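Local atomic coordinates of aminotransferase, class V family protein (Trichomonas vaginalis, PDB entry 5F8V), a protein that probably catalyses the pyridoxal-phosphate-dependent transamination between O-phospho-L-serine and 2-oxoglutarate, giving 3-phosphooxypyruvate and L-glutamate in the second step of L-serine biosynthesis. Residues Y7-G12 with R331-L336; N304-R309 with G344-C349. One frame throughout, in Å; residues are numbered along the deposited sequence.

Interaction 1: residues Y7-G12 with R331-L336; sequences YNFSAG and RKLLTL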
loop_
_atom_site.group_PDB
_atom_site.type_symbol
_atom_site.label_atom_id
_atom_site.label_comp_id
_atom_site.label_asym_id
_atom_site.label_seq_id
_atom_site.Cartn_x
_atom_site.Cartn_y
_atom_site.Cartn_z
ATOM N N TYR A 7 -17.286 -2.932 20.886
ATOM C CA TYR A 7 -17.937 -1.868 20.135
ATOM C C TYR A 7 -16.869 -0.865 19.714
ATOM O O TYR A 7 -16.374 -0.090 20.534
ATOM C CB TYR A 7 -19.009 -1.190 20.981
ATOM C CG TYR A 7 -20.129 -2.100 21.424
ATOM C CD1 TYR A 7 -20.753 -2.978 20.524
ATOM C CD2 TYR A 7 -20.595 -2.071 22.740
ATOM C CE1 TYR A 7 -21.799 -3.794 20.923
ATOM C CE2 TYR A 7 -21.641 -2.890 23.147
ATOM C CZ TYR A 7 -22.236 -3.746 22.235
ATOM O OH TYR A 7 -23.269 -4.545 22.617
ATOM N N ASN A 8 -16.530 -0.881 18.431
ATOM C CA ASN A 8 -15.354 -0.210 17.907
ATOM C C ASN A 8 -15.726 1.082 17.169
ATOM O O ASN A 8 -16.289 1.038 16.075
ATOM C CB ASN A 8 -14.626 -1.183 16.975
ATOM C CG ASN A 8 -13.331 -0.624 16.414
ATOM O OD1 ASN A 8 -12.823 0.399 16.860
ATOM N ND2 ASN A 8 -12.795 -1.309 15.421
ATOM N N PHE A 9 -15.399 2.224 17.776
ATOM C CA PHE A 9 -15.668 3.522 17.172
ATOM C C PHE A 9 -14.414 4.192 16.597
ATOM O O PHE A 9 -14.376 5.404 16.470
ATOM C CB PHE A 9 -16.362 4.421 18.193
ATOM C CG PHE A 9 -17.721 3.937 18.595
ATOM C CD1 PHE A 9 -18.832 4.223 17.810
ATOM C CD2 PHE A 9 -17.895 3.196 19.750
ATOM C CE1 PHE A 9 -20.096 3.769 18.174
ATOM C CE2 PHE A 9 -19.153 2.746 20.121
ATOM C CZ PHE A 9 -20.260 3.041 19.338
ATOM N N SER A 10 -13.398 3.410 16.221
ATOM C CA SER A 10 -12.185 3.982 15.655
ATOM C C SER A 10 -12.483 4.711 14.352
ATOM O O SER A 10 -13.216 4.207 13.507
ATOM C CB SER A 10 -11.125 2.921 15.394
ATOM O OG SER A 10 -10.007 3.520 14.755
ATOM N N ALA A 11 -11.888 5.890 14.209
ATOM C CA ALA A 11 -12.050 6.720 13.026
ATOM C C ALA A 11 -11.334 6.150 11.803
ATOM O O ALA A 11 -11.685 6.493 10.687
ATOM C CB ALA A 11 -11.556 8.133 13.306
ATOM N N GLY A 12 -10.330 5.304 12.002
ATOM C CA GLY A 12 -9.547 4.767 10.879
ATOM C C GLY A 12 -8.180 4.232 11.299
ATOM O O GLY A 12 -7.410 4.988 11.888
ATOM N N ARG A 331 -16.946 0.055 29.538
ATOM C CA ARG A 331 -18.085 -0.655 28.926
ATOM C C ARG A 331 -17.781 -1.223 27.519
ATOM O O ARG A 331 -18.702 -1.508 26.748
ATOM C CB ARG A 331 -19.282 0.299 28.827
ATOM C CG ARG A 331 -19.757 0.863 30.154
ATOM C CD ARG A 331 -20.672 2.055 29.955
ATOM N NE ARG A 331 -21.464 2.318 31.157
ATOM C CZ ARG A 331 -22.786 2.158 31.291
ATOM N NH1 ARG A 331 -23.563 1.738 30.282
ATOM N NH2 ARG A 331 -23.351 2.435 32.468
ATOM N N LYS A 332 -16.501 -1.379 27.180
ATOM C CA LYS A 332 -16.068 -1.850 25.855
ATOM C C LYS A 332 -16.562 -0.994 24.653
ATOM O O LYS A 332 -16.719 -1.497 23.533
ATOM C CB LYS A 332 -16.403 -3.347 25.673
ATOM C CG LYS A 332 -15.449 -4.289 26.403
ATOM C CD LYS A 332 -15.599 -5.741 25.950
ATOM C CE LYS A 332 -14.997 -6.013 24.567
ATOM N NZ LYS A 332 -13.501 -6.026 24.515
ATOM N N LEU A 333 -16.787 0.295 24.904
ATOM C CA LEU A 333 -17.063 1.275 23.857
ATOM C C LEU A 333 -15.709 1.928 23.602
ATOM O O LEU A 333 -15.270 2.764 24.381
ATOM C CB LEU A 333 -18.105 2.296 24.319
ATOM C CG LEU A 333 -19.503 1.762 24.647
ATOM C CD1 LEU A 333 -20.236 2.703 25.586
ATOM C CD2 LEU A 333 -20.309 1.533 23.377
ATOM N N LEU A 334 -15.035 1.502 22.538
ATOM C CA LEU A 334 -13.620 1.819 22.334
ATOM C C LEU A 334 -13.384 2.939 21.322
ATOM O O LEU A 334 -14.082 3.036 20.311
ATOM C CB LEU A 334 -12.870 0.563 21.882
ATOM C CG LEU A 334 -12.903 -0.631 22.858
ATOM C CD1 LEU A 334 -12.124 -1.801 22.278
ATOM C CD2 LEU A 334 -12.353 -0.252 24.223
ATOM N N THR A 335 -12.374 3.757 21.620
ATOM C CA THR A 335 -11.895 4.853 20.763
ATOM C C THR A 335 -12.960 5.930 20.550
ATOM O O THR A 335 -13.196 6.416 19.438
ATOM C CB THR A 335 -11.310 4.323 19.434
ATOM O OG1 THR A 335 -10.472 3.197 19.705
ATOM C CG2 THR A 335 -10.463 5.399 18.717
ATOM N N LEU A 336 -13.600 6.298 21.655
ATOM C CA LEU A 336 -14.471 7.465 21.692
ATOM C C LEU A 336 -13.683 8.733 22.002
ATOM O O LEU A 336 -14.246 9.816 22.003
ATOM C CB LEU A 336 -15.617 7.244 22.685
ATOM C CG LEU A 336 -16.702 6.367 22.046
ATOM C CD1 LEU A 336 -17.445 5.559 23.071
ATOM C CD2 LEU A 336 -17.674 7.205 21.224
#
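Y7 and L333 pair in a short two-stranded parallel sheet that binds the N-terminal end of this class-V aminotransferase to the strand after helix 318-329. Both point to one packed face, joined by F9 and L336 from the loops after the strands. Methyl CD2 of L333 lies 3.7 Å from both CD2 of Y7 and CE2 of F9, at the edge of the F9 ring; L336 lays its CD2 over one face of F9. With CG anti to the carbonyl carbon (chi1 -65°), this ring lies alongside both leucines, and helix 355-367 covers Y7, L333 and L336. The other face is looser: the N8 and L334 side chains do not touch each other, and M36 of the second subunit packs on both. K332, C-prime residue of the Schellman motif ending the helix, is exposed and leads away from 7-12, past A6 and past S34 of that subunit, yet its O receives N of Y7 at 3.1 Å. The bond from N of L334 to O of Y7 is almost straight (179°). At the strand end, ND2 of N8 bonds O of E40 of the second subunit, while OD1 accepts N of S10 in an Asx turn, the donor standing above the carbonyl plane.

Interaction 2: residues N304-R309 with G344-C349; sequences NMPFFR and GFRASC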
loop_
_atom_site.group_PDB
_atom_site.type_symbol
_atom_site.label_atom_id
_atom_site.label_comp_id
_atom_site.label_asym_id
_atom_site.label_seq_id
_atom_site.Cartn_x
_atom_site.Cartn_y
_atom_site.Cartn_z
ATOM N N ASN A 304 -19.045 10.695 11.183
ATOM C CA ASN A 304 -18.205 11.108 12.305
ATOM C C ASN A 304 -18.937 12.167 13.113
ATOM O O ASN A 304 -19.282 13.230 12.590
ATOM C CB ASN A 304 -16.867 11.648 11.799
ATOM C CG ASN A 304 -16.166 10.688 10.847
ATOM O OD1 ASN A 304 -16.358 10.766 9.628
ATOM N ND2 ASN A 304 -15.387 9.744 11.399
ATOM N N MET A 305 -19.186 11.864 14.383
ATOM C CA MET A 305 -20.005 12.693 15.242
ATOM C C MET A 305 -19.166 13.153 16.417
ATOM O O MET A 305 -19.181 12.504 17.460
ATOM C CB MET A 305 -21.214 11.883 15.726
ATOM C CG MET A 305 -22.248 11.677 14.635
ATOM S SD MET A 305 -22.878 10.016 14.472
ATOM C CE MET A 305 -21.671 9.265 13.390
ATOM N N PRO A 306 -18.408 14.262 16.246
ATOM C CA PRO A 306 -17.727 14.813 17.413
ATOM C C PRO A 306 -18.728 15.376 18.412
ATOM O O PRO A 306 -19.848 15.752 18.046
ATOM C CB PRO A 306 -16.819 15.915 16.845
ATOM C CG PRO A 306 -17.300 16.176 15.464
ATOM C CD PRO A 306 -18.093 14.991 15.006
ATOM N N PHE A 307 -18.335 15.368 19.675
ATOM C CA PHE A 307 -19.093 16.033 20.730
ATOM C C PHE A 307 -18.183 16.280 21.921
ATOM O O PHE A 307 -17.153 15.631 22.078
ATOM C CB PHE A 307 -20.364 15.258 21.115
ATOM C CG PHE A 307 -20.130 13.848 21.595
ATOM C CD1 PHE A 307 -19.940 12.806 20.692
ATOM C CD2 PHE A 307 -20.167 13.546 22.955
ATOM C CE1 PHE A 307 -19.762 11.505 21.132
ATOM C CE2 PHE A 307 -19.981 12.245 23.406
ATOM C CZ PHE A 307 -19.787 11.219 22.496
ATOM N N PHE A 308 -18.559 17.254 22.733
ATOM C CA PHE A 308 -17.687 17.776 23.770
ATOM C C PHE A 308 -18.416 17.966 25.079
ATOM O O PHE A 308 -19.643 18.005 25.130
ATOM C CB PHE A 308 -17.110 19.117 23.319
ATOM C CG PHE A 308 -16.245 19.021 22.105
ATOM C CD1 PHE A 308 -14.869 18.901 22.228
ATOM C CD2 PHE A 308 -16.806 19.061 20.836
ATOM C CE1 PHE A 308 -14.064 18.807 21.101
ATOM C CE2 PHE A 308 -16.010 18.959 19.708
ATOM C CZ PHE A 308 -14.637 18.831 19.840
ATOM N N ARG A 309 -17.627 18.119 26.138
ATOM C CA ARG A 309 -18.124 18.671 27.397
ATOM C C ARG A 309 -18.737 20.032 27.053
ATOM O O ARG A 309 -18.335 20.636 26.055
ATOM C CB ARG A 309 -16.979 18.872 28.395
ATOM C CG ARG A 309 -16.354 17.594 28.922
ATOM C CD ARG A 309 -15.104 17.841 29.757
ATOM N NE ARG A 309 -14.101 18.623 29.024
ATOM C CZ ARG A 309 -13.893 19.939 29.145
ATOM N NH1 ARG A 309 -14.599 20.689 29.999
ATOM N NH2 ARG A 309 -12.969 20.524 28.389
ATOM N N GLY A 344 -11.875 16.117 23.518
ATOM C CA GLY A 344 -13.277 15.725 23.638
ATOM C C GLY A 344 -13.543 14.357 23.049
ATOM O O GLY A 344 -12.679 13.472 23.106
ATOM N N PHE A 345 -14.728 14.193 22.453
ATOM C CA PHE A 345 -15.226 12.866 22.062
ATOM C C PHE A 345 -15.675 12.803 20.607
ATOM O O PHE A 345 -16.087 13.812 20.041
ATOM C CB PHE A 345 -16.383 12.469 22.975
ATOM C CG PHE A 345 -16.236 12.989 24.374
ATOM C CD1 PHE A 345 -15.208 12.528 25.182
ATOM C CD2 PHE A 345 -17.097 13.966 24.872
ATOM C CE1 PHE A 345 -15.050 13.017 26.470
ATOM C CE2 PHE A 345 -16.940 14.458 26.158
ATOM C CZ PHE A 345 -15.918 13.983 26.957
ATOM N N ARG A 346 -15.612 11.609 20.020
ATOM C CA ARG A 346 -16.085 11.397 18.650
ATOM C C ARG A 346 -16.562 9.967 18.438
ATOM O O ARG A 346 -15.800 9.017 18.641
ATOM C CB ARG A 346 -14.969 11.741 17.651
ATOM C CG ARG A 346 -15.366 11.674 16.174
ATOM C CD ARG A 346 -14.201 11.973 15.227
ATOM N NE ARG A 346 -12.992 11.224 15.569
ATOM C CZ ARG A 346 -11.850 11.241 14.882
ATOM N NH1 ARG A 346 -11.723 11.933 13.749
ATOM N NH2 ARG A 346 -10.822 10.523 15.323
ATOM N N ALA A 347 -17.826 9.816 18.042
ATOM C CA ALA A 347 -18.328 8.527 17.575
ATOM C C ALA A 347 -18.145 8.490 16.068
ATOM O O ALA A 347 -18.724 9.314 15.352
ATOM C CB ALA A 347 -19.795 8.361 17.924
ATOM N N SER A 348 -17.316 7.562 15.600
ATOM C CA SER A 348 -17.180 7.267 14.178
ATOM C C SER A 348 -17.970 5.992 13.915
ATOM O O SER A 348 -17.718 4.978 14.561
ATOM C CB SER A 348 -15.708 7.101 13.800
ATOM O OG SER A 348 -14.978 8.286 14.053
ATOM N N CYS A 349 -18.949 6.073 13.007
ATOM C CA CYS A 349 -19.908 4.992 12.734
ATOM C C CYS A 349 -20.075 4.816 11.230
ATOM O O CYS A 349 -20.946 5.424 10.606
ATOM C CB CYS A 349 -21.278 5.294 13.354
ATOM S SG CYS A 349 -21.245 5.619 15.133
#
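N304 faces S348 in a non-hydrogen-bonded pair, and its side chain supplies a link: ND2 donates to OG of S348 at 3.1 Å, with the hydroxyl close to the amide plane. The same nitrogen also bonds Y350, while OD1 is held by N156. M305 turns to the other face, exchanging backbone bonds with A347 in both directions; its chain bends at chi2 and chi3, bringing CE within 4.0 Å of CB of C349. At P306 the strands draw in to 4.0 Å between its CA and CA of R346; lacking an N-H costs the pairing nothing at this non-hydrogen-bonded position, and CA makes a CA-H...O contact to O of F345. The two strands form an antiparallel sheet, connected through helix 318-329 and strand 333-334; helices 267-286, 318-329 and 355-367 cover the face of M305, F307, F345 and A347. N of F307 bonds O of F345 at 2.8 Å. Its CG stands between the backbone N and carbonyl carbon (chi1 58°), setting the ring over F345 of the partner strand, where CB of F345 makes a CH-pi contact over one face, 3.7 Å from the centroid. The two rings meet obliquely, planes at 47°. F308 brings CD1 to 3.8 Å from CA of G344. R309 crosses the F345 ring at about a right angle, and its guanidinium is held by salt bridges to D311 and D321 and a hydrogen bond to O of N315.

How the interactions relate
Interaction 2 is wholly buried, and neither of its segments touches the second subunit; interaction 1 is only partly buried, with one face against helix 355-367 and the other meeting that subunit. Both rest on helices 318-329 and 355-367. The chemistry follows the place: 304-309 with 344-349 has four strand-to-strand backbone bonds and phenylalanine packing, whereas 7-12 with 331-336 has three backbone bonds, a leucine-aromatic cluster and turns closed by polar side chains. They touch directly, since O of L336 and N of R346 lie 3.0 Å apart in a probable hydrogen bond, while A11 packs on R346 and S348.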